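Local coordinates for GTP-binding protein REM 1 (Homo sapiens, PDB 2NZJ), which binds GDP, with magnesium nearby, as a small GTPase of the Ras family and probably acts as a signalling switch, at residues T52-V57 with G162-L167; Y85-R90 with R125-S130. One frame throughout, in Å; residues are numbered along the deposited sequence.

Contact 1 of 2, residues T52-V57 with G162-L167; sequences TTLVVV and GVVRQL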
loop_
_atom_site.group_PDB
_atom_site.type_symbol
_atom_site.label_atom_id
_atom_site.label_comp_id
_atom_site.label_asym_id
_atom_site.label_seq_id
_atom_site.Cartn_x
_atom_site.Cartn_y
_atom_site.Cartn_z
ATOM N N THR A 52 -4.368 -15.547 -6.754
ATOM C CA THR A 52 -5.136 -14.311 -6.831
ATOM C C THR A 52 -4.304 -13.265 -7.544
ATOM O O THR A 52 -3.122 -13.136 -7.259
ATOM C CB THR A 52 -5.470 -13.797 -5.447
ATOM O OG1 THR A 52 -6.447 -14.667 -4.841
ATOM C CG2 THR A 52 -5.983 -12.354 -5.532
ATOM N N THR A 53 -4.915 -12.541 -8.472
ATOM C CA THR A 53 -4.238 -11.496 -9.210
ATOM C C THR A 53 -4.515 -10.151 -8.561
ATOM O O THR A 53 -5.670 -9.818 -8.225
ATOM C CB THR A 53 -4.710 -11.432 -10.667
ATOM O OG1 THR A 53 -4.657 -12.738 -11.238
ATOM C CG2 THR A 53 -3.858 -10.488 -11.501
ATOM N N LEU A 54 -3.449 -9.385 -8.363
ATOM C CA LEU A 54 -3.588 -8.007 -7.965
ATOM C C LEU A 54 -3.085 -7.150 -9.103
ATOM O O LEU A 54 -2.076 -7.469 -9.737
ATOM C CB LEU A 54 -2.806 -7.718 -6.703
ATOM C CG LEU A 54 -3.159 -8.518 -5.454
ATOM C CD1 LEU A 54 -2.172 -8.178 -4.344
ATOM C CD2 LEU A 54 -4.600 -8.258 -4.997
ATOM N N VAL A 55 -3.811 -6.074 -9.368
ATOM C CA VAL A 55 -3.336 -5.011 -10.221
ATOM C C VAL A 55 -3.023 -3.840 -9.284
ATOM O O VAL A 55 -3.932 -3.283 -8.648
ATOM C CB VAL A 55 -4.385 -4.635 -11.284
ATOM C CG1 VAL A 55 -3.904 -3.455 -12.129
ATOM C CG2 VAL A 55 -4.713 -5.869 -12.173
ATOM N N VAL A 56 -1.737 -3.493 -9.188
ATOM C CA VAL A 56 -1.270 -2.467 -8.261
ATOM C C VAL A 56 -1.098 -1.171 -9.050
ATOM O O VAL A 56 -0.337 -1.126 -10.024
ATOM C CB VAL A 56 0.048 -2.899 -7.554
ATOM C CG1 VAL A 56 0.668 -1.752 -6.778
ATOM C CG2 VAL A 56 -0.215 -4.079 -6.595
ATOM N N VAL A 57 -1.834 -0.140 -8.635
ATOM C CA VAL A 57 -1.842 1.176 -9.299
ATOM C C VAL A 57 -0.926 2.159 -8.536
ATOM O O VAL A 57 -1.012 2.283 -7.298
ATOM C CB VAL A 57 -3.282 1.758 -9.385
ATOM C CG1 VAL A 57 -3.278 3.114 -10.042
ATOM C CG2 VAL A 57 -4.205 0.827 -10.179
ATOM N N GLY A 162 -0.483 -10.137 2.463
ATOM C CA GLY A 162 -1.422 -9.675 3.479
ATOM C C GLY A 162 -2.630 -8.983 2.876
ATOM O O GLY A 162 -3.761 -9.219 3.303
ATOM N N VAL A 163 -2.400 -8.149 1.872
ATOM C CA VAL A 163 -3.496 -7.524 1.142
ATOM C C VAL A 163 -4.445 -8.588 0.566
ATOM O O VAL A 163 -5.673 -8.487 0.726
ATOM C CB VAL A 163 -2.980 -6.636 -0.019
ATOM C CG1 VAL A 163 -4.110 -6.170 -0.872
ATOM C CG2 VAL A 163 -2.196 -5.460 0.518
ATOM N N VAL A 164 -3.888 -9.606 -0.097
ATOM C CA VAL A 164 -4.718 -10.707 -0.630
ATOM C C VAL A 164 -5.580 -11.298 0.480
ATOM O O VAL A 164 -6.797 -11.431 0.323
ATOM C CB VAL A 164 -3.896 -11.869 -1.216
ATOM C CG1 VAL A 164 -4.808 -13.003 -1.606
ATOM C CG2 VAL A 164 -3.032 -11.423 -2.401
ATOM N N ARG A 165 -4.959 -11.642 1.607
ATOM C CA ARG A 165 -5.706 -12.273 2.717
ATOM C C ARG A 165 -6.843 -11.398 3.220
ATOM O O ARG A 165 -7.929 -11.891 3.449
ATOM C CB ARG A 165 -4.796 -12.632 3.907
ATOM C CG ARG A 165 -3.919 -13.835 3.650
ATOM C CD ARG A 165 -3.197 -14.251 4.867
ATOM N NE ARG A 165 -2.334 -15.383 4.551
ATOM C CZ ARG A 165 -1.031 -15.307 4.256
ATOM N NH1 ARG A 165 -0.377 -14.144 4.268
ATOM N NH2 ARG A 165 -0.369 -16.428 3.965
ATOM N N GLN A 166 -6.586 -10.106 3.392
ATOM C CA GLN A 166 -7.612 -9.181 3.845
ATOM C C GLN A 166 -8.767 -9.068 2.849
ATOM O O GLN A 166 -9.941 -8.977 3.234
ATOM C CB GLN A 166 -7.006 -7.809 4.060
ATOM C CG GLN A 166 -5.974 -7.760 5.150
ATOM C CD GLN A 166 -6.538 -8.182 6.473
ATOM O OE1 GLN A 166 -7.641 -7.767 6.835
ATOM N NE2 GLN A 166 -5.812 -9.037 7.195
ATOM N N LEU A 167 -8.433 -9.060 1.560
ATOM C CA LEU A 167 -9.453 -9.033 0.514
ATOM C C LEU A 167 -10.334 -10.292 0.546
ATOM O O LEU A 167 -11.527 -10.220 0.292
ATOM C CB LEU A 167 -8.803 -8.874 -0.872
ATOM C CG LEU A 167 -8.243 -7.485 -1.205
ATOM C CD1 LEU A 167 -7.452 -7.493 -2.508
ATOM C CD2 LEU A 167 -9.354 -6.433 -1.246
#

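Contact 2 of 2, residues Y85-R90 with R125-S130; sequences YSIADR and RCREVS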
loop_
_atom_site.group_PDB
_atom_site.type_symbol
_atom_site.label_atom_id
_atom_site.label_comp_id
_atom_site.label_asym_id
_atom_site.label_seq_id
_atom_site.Cartn_x
_atom_site.Cartn_y
_atom_site.Cartn_z
ATOM N N TYR A 85 3.998 5.687 4.081
ATOM C CA TYR A 85 4.832 6.821 4.532
ATOM C C TYR A 85 6.259 6.306 4.793
ATOM O O TYR A 85 6.497 5.097 4.800
ATOM C CB TYR A 85 4.215 7.534 5.766
ATOM C CG TYR A 85 4.224 6.703 7.006
ATOM C CD1 TYR A 85 3.217 5.802 7.260
ATOM C CD2 TYR A 85 5.270 6.774 7.902
ATOM C CE1 TYR A 85 3.228 4.999 8.363
ATOM C CE2 TYR A 85 5.309 5.930 9.036
ATOM C CZ TYR A 85 4.276 5.047 9.248
ATOM O OH TYR A 85 4.254 4.250 10.373
ATOM N N SER A 86 7.200 7.227 4.968
ATOM C CA SER A 86 8.560 6.888 5.366
ATOM C C SER A 86 8.759 7.122 6.852
ATOM O O SER A 86 8.518 8.209 7.347
ATOM C CB SER A 86 9.572 7.727 4.612
ATOM O OG SER A 86 10.875 7.442 5.082
ATOM N N ILE A 87 9.255 6.109 7.550
ATOM C CA ILE A 87 9.549 6.222 8.984
ATOM C C ILE A 87 10.596 7.289 9.319
ATOM O O ILE A 87 10.704 7.681 10.474
ATOM C CB ILE A 87 10.049 4.887 9.573
ATOM C CG1 ILE A 87 11.363 4.461 8.896
ATOM C CG2 ILE A 87 8.956 3.823 9.469
ATOM C CD1 ILE A 87 12.377 3.843 9.810
ATOM N N ALA A 88 11.349 7.742 8.304
ATOM C CA ALA A 88 12.342 8.811 8.443
ATOM C C ALA A 88 11.838 10.229 8.118
ATOM O O ALA A 88 12.625 11.179 8.133
ATOM C CB ALA A 88 13.545 8.482 7.553
ATOM N N ASP A 89 10.545 10.388 7.831
ATOM C CA ASP A 89 10.007 11.680 7.410
ATOM C C ASP A 89 8.639 11.904 8.044
ATOM O O ASP A 89 7.616 11.452 7.537
ATOM C CB ASP A 89 9.956 11.704 5.902
ATOM C CG ASP A 89 9.323 12.929 5.366
ATOM O OD1 ASP A 89 8.930 13.807 6.163
ATOM O OD2 ASP A 89 9.210 13.015 4.125
ATOM N N ARG A 90 8.653 12.600 9.172
ATOM C CA ARG A 90 7.451 12.975 9.918
ATOM C C ARG A 90 6.328 13.527 9.016
ATOM O O ARG A 90 5.173 13.123 9.135
ATOM C CB ARG A 90 7.826 14.017 10.969
ATOM C CG ARG A 90 6.725 14.331 11.979
ATOM C CD ARG A 90 6.920 13.489 13.185
ATOM N NE ARG A 90 5.671 13.172 13.861
ATOM C CZ ARG A 90 5.564 12.243 14.810
ATOM N NH1 ARG A 90 6.645 11.534 15.181
ATOM N NH2 ARG A 90 4.374 12.021 15.387
ATOM N N ARG A 125 18.261 4.352 12.138
ATOM C CA ARG A 125 18.910 5.474 12.870
ATOM C C ARG A 125 18.322 6.879 12.568
ATOM O O ARG A 125 18.560 7.800 13.343
ATOM C CB ARG A 125 20.421 5.488 12.599
ATOM N N CYS A 126 17.590 7.030 11.454
ATOM C CA CYS A 126 16.959 8.300 11.040
ATOM C C CYS A 126 15.510 8.372 11.457
ATOM O O CYS A 126 14.830 9.357 11.209
ATOM C CB CYS A 126 16.912 8.417 9.513
ATOM S SG CYS A 126 18.423 8.241 8.668
ATOM N N ARG A 127 15.025 7.250 11.960
ATOM C CA ARG A 127 13.698 7.101 12.512
ATOM C C ARG A 127 13.196 8.402 13.099
ATOM O O ARG A 127 13.803 8.934 14.028
ATOM C CB ARG A 127 13.789 6.037 13.598
ATOM C CG ARG A 127 12.489 5.508 14.094
ATOM C CD ARG A 127 12.412 3.986 13.889
ATOM N NE ARG A 127 11.012 3.676 13.712
ATOM C CZ ARG A 127 10.519 2.598 13.132
ATOM N NH1 ARG A 127 9.204 2.508 13.050
ATOM N NH2 ARG A 127 11.295 1.624 12.679
ATOM N N GLU A 128 12.133 8.940 12.513
ATOM C CA GLU A 128 11.413 10.089 13.066
ATOM C C GLU A 128 10.047 9.648 13.574
ATOM O O GLU A 128 9.446 10.324 14.393
ATOM C CB GLU A 128 11.225 11.207 12.027
ATOM C CG GLU A 128 12.510 11.706 11.361
ATOM C CD GLU A 128 12.353 13.059 10.638
ATOM O OE1 GLU A 128 11.216 13.414 10.214
ATOM O OE2 GLU A 128 13.380 13.781 10.515
ATOM N N VAL A 129 9.550 8.520 13.086
ATOM C CA VAL A 129 8.246 8.027 13.477
ATOM C C VAL A 129 8.417 6.693 14.153
ATOM O O VAL A 129 8.946 5.751 13.559
ATOM C CB VAL A 129 7.339 7.854 12.265
ATOM C CG1 VAL A 129 5.983 7.406 12.715
ATOM C CG2 VAL A 129 7.245 9.166 11.483
ATOM N N SER A 130 7.988 6.606 15.403
ATOM C CA SER A 130 8.177 5.391 16.169
ATOM C C SER A 130 7.271 4.280 15.677
ATOM O O SER A 130 6.269 4.538 15.009
ATOM C CB SER A 130 7.880 5.649 17.639
ATOM O OG SER A 130 6.489 5.704 17.838
#

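Contact 1 of 2, residues T52-V57 with G162-L167
T52 and L54 of strand 52-57 meet V163, V164 and L167 of helix 162-167, the short axes passing 9.9 Å apart at an angle of 111° between their chain directions, with T52 and V164 the pair whose CA atoms are nearest. This is helix-on-sheet packing of the Ras-type alpha/beta fold: the C-terminal helix 156-171 lies across one face of the central sheet, near the end where strand 50-57 runs between 40-47 and 4-10. A strand turns every second residue to the same face, and here T52 and L54 are the pair directed at the helix. T52 and V164 reach toward each other tip to tip, with T52 CB 4.0 Å from V164 CG1; that methyl lies anti to the backbone N of its own residue (chi1 174°), and it is the branch that T52 meets. T52 OG1 is hydrogen-bonded to R168 NH2, from the residue directly after the segment, so a polar link to the same helix borders the apolar patch. L54 supplies the larger share of the strand's contact by dividing its two methyls between successive turns of the helix. L54 CD1 comes to 3.9 Å from V164 CG2, the branch not used by T52, and lies more loosely against V163 CG1 at 4.5 Å. L54 approaches V164 and L167 at a slant rather than end-on. Y5 of the neighbouring strand touches T52, L54 and L167, while F24 of helix 17-25 also rests on L54, which places these residues in a continuous buried layer. The contacts of L54 with the helix are all apolar, and they extend to L167 through a single pair of methyls: L54 CD2 and L167 CD1, 3.9 Å apart.

Contact 2 of 2, residues Y85-R90 with R125-S130
Beside the nucleotide site of this Ras-type domain, the turn leaving strand 80-86 is bound to the loop that leads into helix 131-141, I87 and R90 meeting R127, E128 and V129. The backbone carbonyl of I87 is gripped twice: I87 O accepts from E128 N at 2.8 Å, in the carbonyl plane, and from V129 N at 3.0 Å, tilted 18° from it. E128 then reaches across A88, its chain extended beyond CG, and its carboxylate takes the first amide of helix 90-105. R90 N meets E128 OE1 at 2.9 Å in a straight bond, on the anti side of the carboxylate. The helix N terminus would probably favour the charged form of E128, although the like charge of D89 nearby would work against it. R90 returns a weak bond from NH1 to the carbonyl of E128, but the stronger partner of its guanidinium is E133. R127 bends at chi2 (122°) and lays its guanidinium over I87, with I87 CD1 3.6 Å above one face and toward its rim. Its rotation is fixed by a hydrogen bond from R127 NE to V129 O (2.9 Å) and by the salt bridge of R127 NH1 with E147. V129 CG1 packs obliquely on Y85 CE2 at 4.0 Å, and F93 also touches V129. S86 OG accepts from the backbone N of A88, an ST turn about 7 Å from GDP, and D89 and S130 N-cap the two helices that follow. The whole is a type I beta turn and a helix-leading loop joined at the C-terminal ends of the strands of a P-loop GTPase sheet.

In the fold
From the N terminus, the chain lays down strand 4-10 and helix 17-25 before reaching strand 50-57, where contact 1 begins. It then passes through strand 80-86 into 85-90, the start of contact 2, and runs on through helix 90-105 and strand 114-119 until 125-130 closes that smaller loop. Helix 131-141 and strand 144-147 follow, and helix 156-171 comes back to strand 50-57, so contact 1 closes a long loop with contact 2 nested inside it. Both reach the same sheet, yet their centres lie 26 Å apart, on opposite sides of the chain's centre. One fixes the C-terminal helix to the sheet; the other joins two loops leading into helices near the nucleotide.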